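Local coordinates for protein thermospermine synthase (Medicago truncatula, PDB 6BQ5) that probably makes thermospermine by transferring the aminopropyl group of decarboxylated S-adenosylmethionine to spermidine, releasing methylthioadenosine, at residues A[104-109]-A[127-132]; A[166-171]-A[202-207]. All blocks are in the same frame, centred on the assembly; numbering follows the deposited sequence.

Contact 1 of 2, residues A[104-109]-A[127-132]; sequences NVFIMG and KVVMCD. With MTA (5'-deoxy-5'-methylthioadenosine), chain D.
Lys127 opens the pairing: its carbonyl O accepts the N-H of Val105, 3.1 Å from O to N, in a somewhat bent bond, while its NZ forms a salt bridge with Glu173. Next comes Val128, on the face covered by helix 114-120. It lies beside Val105, both side chains pointing the same way, and Val128 CG2 meets Val105 CG1 at 3.5 Å, a tight fit; its other methyl, CG1, takes the CD1 end of Ile107. Val129 uses both backbone polar atoms, its N giving to Val105 O and its O receiving Ile107 N at 2.7 Å in a nearly straight bond (171° at the hydrogen). On the opposite face, Val129 CG1 comes obliquely to the Phe106 ring, 3.5 Å from CD2. Met130 is on the same face as Val128, and its CG sits 3.4 Å from Gly109 O. With Phe106 CG anti to the backbone N (chi1 -177°), the ring leans across the strands until CZ lies 3.4 Å from Cys131 CB; Cys131 SG makes an oblique sulfur-aromatic contact with the same ring. The Cys131 carbonyl takes Gly109 N, from above its plane. Asp132 comes last, its carboxylate divided over the ribose diol of methylthioadenosine, OD1 on O2' and OD2 on O3', both 2.6 Å; Asp134 N donates to OD1 and Gly111 N to OD2, which fixes the carboxylate's rotation. A parallel beta-alpha-beta unit with a glycine-rich turn after its first strand and a ribose-binding acid at the tip of the second is characteristic of Rossmann-like AdoMet-type enzymes.

Contact 2 of 2, residues A[166-171]-A[202-207]; sequences AELEGK and LTLKPK
Lys207 NZ bridges two backbone carbonyls, giving hydrogen bonds to Leu168 O at 2.8 Å and Lys171 O at 2.9 Å. Neither carbonyl is met in its plane: the ammonium is tilted 24° from that of Leu168 and lies above that of Lys171. Bends at chi2 (-65°) and chi4 (70°) fold the lysine chain over this corner, so that its CD and CE also lie against Lys171 O. The Leu168 and Lys207 side chains run antiparallel alongside one another, with Leu168 CD2 4.2 Å from Lys207 CB. Further along, the methyl CG2 of Thr203 touches both Leu168 CB, at 4.0 Å, and Glu169 CG, at 3.6 Å. The hydroxyl, on the other branch, makes a weak, long contact with Glu169 OE2, whose stronger partner is Lys165, in a salt bridge. Behind this first layer, Glu172 gives the Lys207 ammonium a carboxylate partner, and a backbone bond to Tyr175 ties Lys207 to strand 175-181. Around the turn after helix 164-169, Lys171 NZ doubles back to a salt bridge with Glu167 OE2, on the syn lone pair, while Gly170 N closes on Ala166 O. Lys207 thus brings a positive charge to the C-terminal end of helix 164-169, where carbonyls point outward, and would probably offset part of the negative helix end, its charge being shared with Glu172, as it joins segment 202-207 to that turn.

Contact 2 sits on the face of the sheet that carries Phe106 and Cys131, and the centres of the two contacts are 13 Å apart. They meet directly: Phe106 CE1 is 3.8 Å from Leu168 CG, Cys131 SG lies 3.6 Å from Glu167 CB, and Met108 SD is 4.0 Å from Leu204 CD1. Segment 104-109 thus touches both sides of contact 2. Contact 1 holds the ribose through Asp132, whereas contact 2 stands back, the Leu168 side chain about 9 Å from methylthioadenosine. Contact 2 is tied to the ligand through helix 164-169: Ala164 at its start and Asp163 just before it bind the nucleoside, and Met108 of contact 1 packs near Ala164.

Contact 1 of 2, residues A[104-109]-A[127-132]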
loop_
_atom_site.group_PDB
_atom_site.type_symbol
_atom_site.label_atom_id
_atom_site.label_comp_id
_atom_site.label_asym_id
_atom_site.label_seq_id
_atom_site.Cartn_x
_atom_site.Cartn_y
_atom_site.Cartn_z
ATOM N N ASN A 104 -20.248 -39.010 19.972
ATOM C CA ASN A 104 -18.848 -38.704 20.095
ATOM C C ASN A 104 -18.241 -38.256 18.727
ATOM O O ASN A 104 -18.645 -38.670 17.636
ATOM C CB ASN A 104 -18.030 -39.794 20.794
ATOM C CG ASN A 104 -17.867 -41.046 19.970
ATOM O OD1 ASN A 104 -18.635 -41.295 19.052
ATOM N ND2 ASN A 104 -16.853 -41.864 20.321
ATOM N N VAL A 105 -17.308 -37.310 18.858
ATOM C CA VAL A 105 -16.636 -36.620 17.731
ATOM C C VAL A 105 -15.208 -36.253 18.100
ATOM O O VAL A 105 -14.946 -35.816 19.213
ATOM C CB VAL A 105 -17.341 -35.310 17.339
ATOM C CG1 VAL A 105 -17.348 -34.336 18.511
ATOM C CG2 VAL A 105 -16.635 -34.646 16.153
ATOM N N PHE A 106 -14.305 -36.436 17.141
ATOM C CA PHE A 106 -12.859 -36.201 17.260
ATOM C C PHE A 106 -12.482 -35.120 16.215
ATOM O O PHE A 106 -12.761 -35.308 15.045
ATOM C CB PHE A 106 -12.127 -37.511 16.927
ATOM C CG PHE A 106 -10.614 -37.454 17.085
ATOM C CD1 PHE A 106 -9.788 -37.019 16.055
ATOM C CD2 PHE A 106 -10.015 -37.844 18.273
ATOM C CE1 PHE A 106 -8.401 -36.970 16.225
ATOM C CE2 PHE A 106 -8.627 -37.828 18.429
ATOM C CZ PHE A 106 -7.827 -37.412 17.421
ATOM N N ILE A 107 -11.850 -34.019 16.660
ATOM C CA ILE A 107 -11.420 -32.933 15.797
ATOM C C ILE A 107 -9.908 -33.123 15.577
ATOM O O ILE A 107 -9.143 -33.130 16.521
ATOM C CB ILE A 107 -11.655 -31.511 16.406
ATOM C CG1 ILE A 107 -13.094 -31.283 16.885
ATOM C CG2 ILE A 107 -11.278 -30.409 15.380
ATOM C CD1 ILE A 107 -13.246 -30.111 17.833
ATOM N N MET A 108 -9.498 -33.274 14.320
ATOM C CA MET A 108 -8.078 -33.149 13.941
ATOM C C MET A 108 -7.741 -31.654 13.742
ATOM O O MET A 108 -8.159 -30.998 12.732
ATOM C CB MET A 108 -7.723 -33.956 12.677
ATOM C CG MET A 108 -8.323 -35.366 12.633
ATOM S SD MET A 108 -7.706 -36.378 11.275
ATOM C CE MET A 108 -8.272 -35.416 9.869
ATOM N N GLY A 109 -6.964 -31.145 14.692
ATOM C CA GLY A 109 -6.630 -29.730 14.794
ATOM C C GLY A 109 -7.643 -29.043 15.686
ATOM O O GLY A 109 -8.002 -29.558 16.748
ATOM N N LYS A 127 -19.477 -36.067 23.897
ATOM C CA LYS A 127 -18.033 -35.947 23.988
ATOM C C LYS A 127 -17.392 -35.364 22.694
ATOM O O LYS A 127 -17.693 -35.821 21.587
ATOM C CB LYS A 127 -17.447 -37.323 24.317
ATOM C CG LYS A 127 -15.934 -37.337 24.422
ATOM C CD LYS A 127 -15.412 -38.398 25.386
ATOM C CE LYS A 127 -13.964 -38.760 25.066
ATOM N NZ LYS A 127 -13.868 -39.747 23.924
ATOM N N VAL A 128 -16.511 -34.370 22.871
ATOM C CA VAL A 128 -15.747 -33.750 21.795
ATOM C C VAL A 128 -14.265 -33.839 22.145
ATOM O O VAL A 128 -13.814 -33.251 23.144
ATOM C CB VAL A 128 -16.149 -32.273 21.599
ATOM C CG1 VAL A 128 -15.231 -31.570 20.572
ATOM C CG2 VAL A 128 -17.613 -32.169 21.188
ATOM N N VAL A 129 -13.505 -34.595 21.362
ATOM C CA VAL A 129 -12.040 -34.612 21.513
ATOM C C VAL A 129 -11.431 -33.593 20.531
ATOM O O VAL A 129 -11.611 -33.755 19.317
ATOM C CB VAL A 129 -11.472 -36.032 21.244
ATOM C CG1 VAL A 129 -9.935 -36.052 21.274
ATOM C CG2 VAL A 129 -12.047 -37.016 22.265
ATOM N N MET A 130 -10.743 -32.545 21.028
ATOM C CA MET A 130 -9.956 -31.627 20.156
ATOM C C MET A 130 -8.507 -32.054 20.299
ATOM O O MET A 130 -7.933 -31.880 21.364
ATOM C CB MET A 130 -10.117 -30.165 20.580
ATOM C CG MET A 130 -9.147 -29.139 19.956
ATOM S SD MET A 130 -8.952 -27.713 21.044
ATOM C CE MET A 130 -10.630 -27.119 20.980
ATOM N N CYS A 131 -7.967 -32.663 19.253
ATOM C CA CYS A 131 -6.582 -33.079 19.174
ATOM C C CYS A 131 -5.779 -32.143 18.256
ATOM O O CYS A 131 -5.791 -32.308 17.024
ATOM C CB CYS A 131 -6.493 -34.507 18.663
ATOM S SG CYS A 131 -4.819 -35.181 18.660
ATOM N N ASP A 132 -5.129 -31.148 18.867
ATOM C CA ASP A 132 -4.241 -30.206 18.152
ATOM C C ASP A 132 -2.784 -30.442 18.563
ATOM O O ASP A 132 -2.491 -30.620 19.735
ATOM C CB ASP A 132 -4.619 -28.764 18.471
ATOM C CG ASP A 132 -4.086 -27.780 17.438
ATOM O OD1 ASP A 132 -2.831 -27.642 17.314
ATOM O OD2 ASP A 132 -4.925 -27.172 16.717
HETATM C CS MTA D . -3.531 -23.755 10.592
HETATM S "S5'" MTA D . -3.345 -25.477 10.826
HETATM C "C5'" MTA D . -4.803 -25.756 11.772
HETATM C "C4'" MTA D . -4.448 -26.436 13.089
HETATM O "O4'" MTA D . -3.884 -27.713 12.847
HETATM C "C2'" MTA D . -2.237 -26.593 14.056
HETATM O "O2'" MTA D . -1.653 -26.441 15.349
HETATM C "C3'" MTA D . -3.414 -25.659 13.908
HETATM O "O3'" MTA D . -4.017 -25.270 15.135
HETATM C "C1'" MTA D . -2.889 -27.942 13.859
HETATM N N9 MTA D . -2.101 -29.057 13.318
HETATM C C8 MTA D . -1.186 -29.044 12.342
HETATM N N7 MTA D . -0.744 -30.304 12.093
HETATM C C5 MTA D . -1.412 -31.122 12.925
HETATM C C6 MTA D . -1.403 -32.557 13.203
HETATM N N6 MTA D . -0.601 -33.383 12.496
HETATM N N1 MTA D . -2.256 -33.007 14.141
HETATM C C2 MTA D . -3.063 -32.178 14.847
HETATM N N3 MTA D . -3.112 -30.848 14.655
HETATM C C4 MTA D . -2.294 -30.299 13.731
#

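Contact 2 of 2, residues A[166-171]-A[202-207]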
loop_
_atom_site.group_PDB
_atom_site.type_symbol
_atom_site.label_atom_id
_atom_site.label_comp_id
_atom_site.label_asym_id
_atom_site.label_seq_id
_atom_site.Cartn_x
_atom_site.Cartn_y
_atom_site.Cartn_z
ATOM N N ALA A 166 -0.910 -39.849 14.942
ATOM C CA ALA A 166 -0.398 -40.675 16.059
ATOM C C ALA A 166 -1.499 -40.957 17.070
ATOM O O ALA A 166 -1.731 -42.108 17.422
ATOM C CB ALA A 166 0.792 -40.012 16.750
ATOM N N GLU A 167 -2.189 -39.906 17.509
ATOM C CA GLU A 167 -3.270 -40.037 18.500
ATOM C C GLU A 167 -4.366 -41.025 18.089
ATOM O O GLU A 167 -4.841 -41.773 18.920
ATOM C CB GLU A 167 -3.911 -38.676 18.778
ATOM C CG GLU A 167 -4.980 -38.669 19.866
ATOM C CD GLU A 167 -4.436 -38.984 21.260
ATOM O OE1 GLU A 167 -3.249 -38.703 21.532
ATOM O OE2 GLU A 167 -5.213 -39.487 22.078
ATOM N N LEU A 168 -4.773 -41.003 16.828
ATOM C CA LEU A 168 -5.778 -41.945 16.323
ATOM C C LEU A 168 -5.283 -43.399 16.299
ATOM O O LEU A 168 -6.011 -44.299 16.732
ATOM C CB LEU A 168 -6.297 -41.530 14.939
ATOM C CG LEU A 168 -7.326 -40.397 14.982
ATOM C CD1 LEU A 168 -7.536 -39.805 13.589
ATOM C CD2 LEU A 168 -8.648 -40.872 15.592
ATOM N N GLU A 169 -4.062 -43.603 15.800
ATOM C CA GLU A 169 -3.380 -44.921 15.814
ATOM C C GLU A 169 -3.170 -45.509 17.220
ATOM O O GLU A 169 -3.321 -46.698 17.404
ATOM C CB GLU A 169 -2.011 -44.837 15.117
ATOM C CG GLU A 169 -2.093 -44.659 13.612
ATOM C CD GLU A 169 -0.775 -44.224 12.981
ATOM O OE1 GLU A 169 0.151 -43.823 13.722
ATOM O OE2 GLU A 169 -0.678 -44.248 11.732
ATOM N N GLY A 170 -2.841 -44.661 18.189
ATOM C CA GLY A 170 -2.521 -45.084 19.557
ATOM C C GLY A 170 -3.704 -45.310 20.493
ATOM O O GLY A 170 -3.490 -45.650 21.636
ATOM N N LYS A 171 -4.943 -45.089 20.037
ATOM C CA LYS A 171 -6.133 -45.259 20.894
ATOM C C LYS A 171 -7.160 -46.052 20.126
ATOM O O LYS A 171 -7.405 -45.800 18.941
ATOM C CB LYS A 171 -6.740 -43.908 21.306
ATOM C CG LYS A 171 -5.844 -42.994 22.142
ATOM C CD LYS A 171 -5.960 -43.263 23.632
ATOM C CE LYS A 171 -5.097 -42.325 24.456
ATOM N NZ LYS A 171 -5.298 -40.864 24.219
ATOM N N LEU A 202 -6.367 -46.827 6.463
ATOM C CA LEU A 202 -5.771 -47.640 7.547
ATOM C C LEU A 202 -5.780 -46.993 8.910
ATOM O O LEU A 202 -5.620 -47.694 9.879
ATOM C CB LEU A 202 -4.325 -48.051 7.217
ATOM C CG LEU A 202 -4.169 -48.740 5.854
ATOM C CD1 LEU A 202 -2.716 -48.935 5.460
ATOM C CD2 LEU A 202 -4.936 -50.062 5.834
ATOM N N THR A 203 -5.941 -45.674 8.999
ATOM C CA THR A 203 -5.930 -45.001 10.289
ATOM C C THR A 203 -7.307 -44.453 10.634
ATOM O O THR A 203 -7.897 -44.808 11.657
ATOM C CB THR A 203 -4.889 -43.871 10.288
ATOM O OG1 THR A 203 -3.618 -44.395 9.890
ATOM C CG2 THR A 203 -4.777 -43.203 11.638
ATOM N N LEU A 204 -7.844 -43.603 9.762
ATOM C CA LEU A 204 -9.092 -42.938 10.051
ATOM C C LEU A 204 -10.307 -43.874 9.953
ATOM O O LEU A 204 -11.107 -43.922 10.905
ATOM C CB LEU A 204 -9.259 -41.677 9.186
ATOM C CG LEU A 204 -10.400 -40.768 9.703
ATOM C CD1 LEU A 204 -9.998 -39.317 9.864
ATOM C CD2 LEU A 204 -11.602 -40.907 8.802
ATOM N N LYS A 205 -10.457 -44.613 8.857
ATOM C CA LYS A 205 -11.664 -45.424 8.654
ATOM C C LYS A 205 -11.893 -46.448 9.791
ATOM O O LYS A 205 -13.015 -46.558 10.288
ATOM C CB LYS A 205 -11.695 -46.064 7.243
ATOM C CG LYS A 205 -13.096 -46.462 6.734
ATOM C CD LYS A 205 -13.112 -46.937 5.270
ATOM C CE LYS A 205 -12.606 -48.382 5.146
ATOM N NZ LYS A 205 -11.877 -48.731 3.886
ATOM N N PRO A 206 -10.824 -47.130 10.279
ATOM C CA PRO A 206 -11.023 -48.014 11.443
ATOM C C PRO A 206 -11.420 -47.311 12.749
ATOM O O PRO A 206 -11.831 -47.995 13.691
ATOM C CB PRO A 206 -9.665 -48.720 11.613
ATOM C CG PRO A 206 -9.005 -48.615 10.281
ATOM C CD PRO A 206 -9.483 -47.309 9.689
ATOM N N LYS A 207 -11.311 -45.982 12.829
ATOM C CA LYS A 207 -11.766 -45.273 14.032
ATOM C C LYS A 207 -13.111 -44.585 13.891
ATOM O O LYS A 207 -13.515 -43.833 14.779
ATOM C CB LYS A 207 -10.657 -44.374 14.579
ATOM C CG LYS A 207 -9.378 -45.163 14.882
ATOM C CD LYS A 207 -9.505 -46.210 16.002
ATOM C CE LYS A 207 -8.424 -47.298 15.918
ATOM N NZ LYS A 207 -7.056 -46.818 16.255
#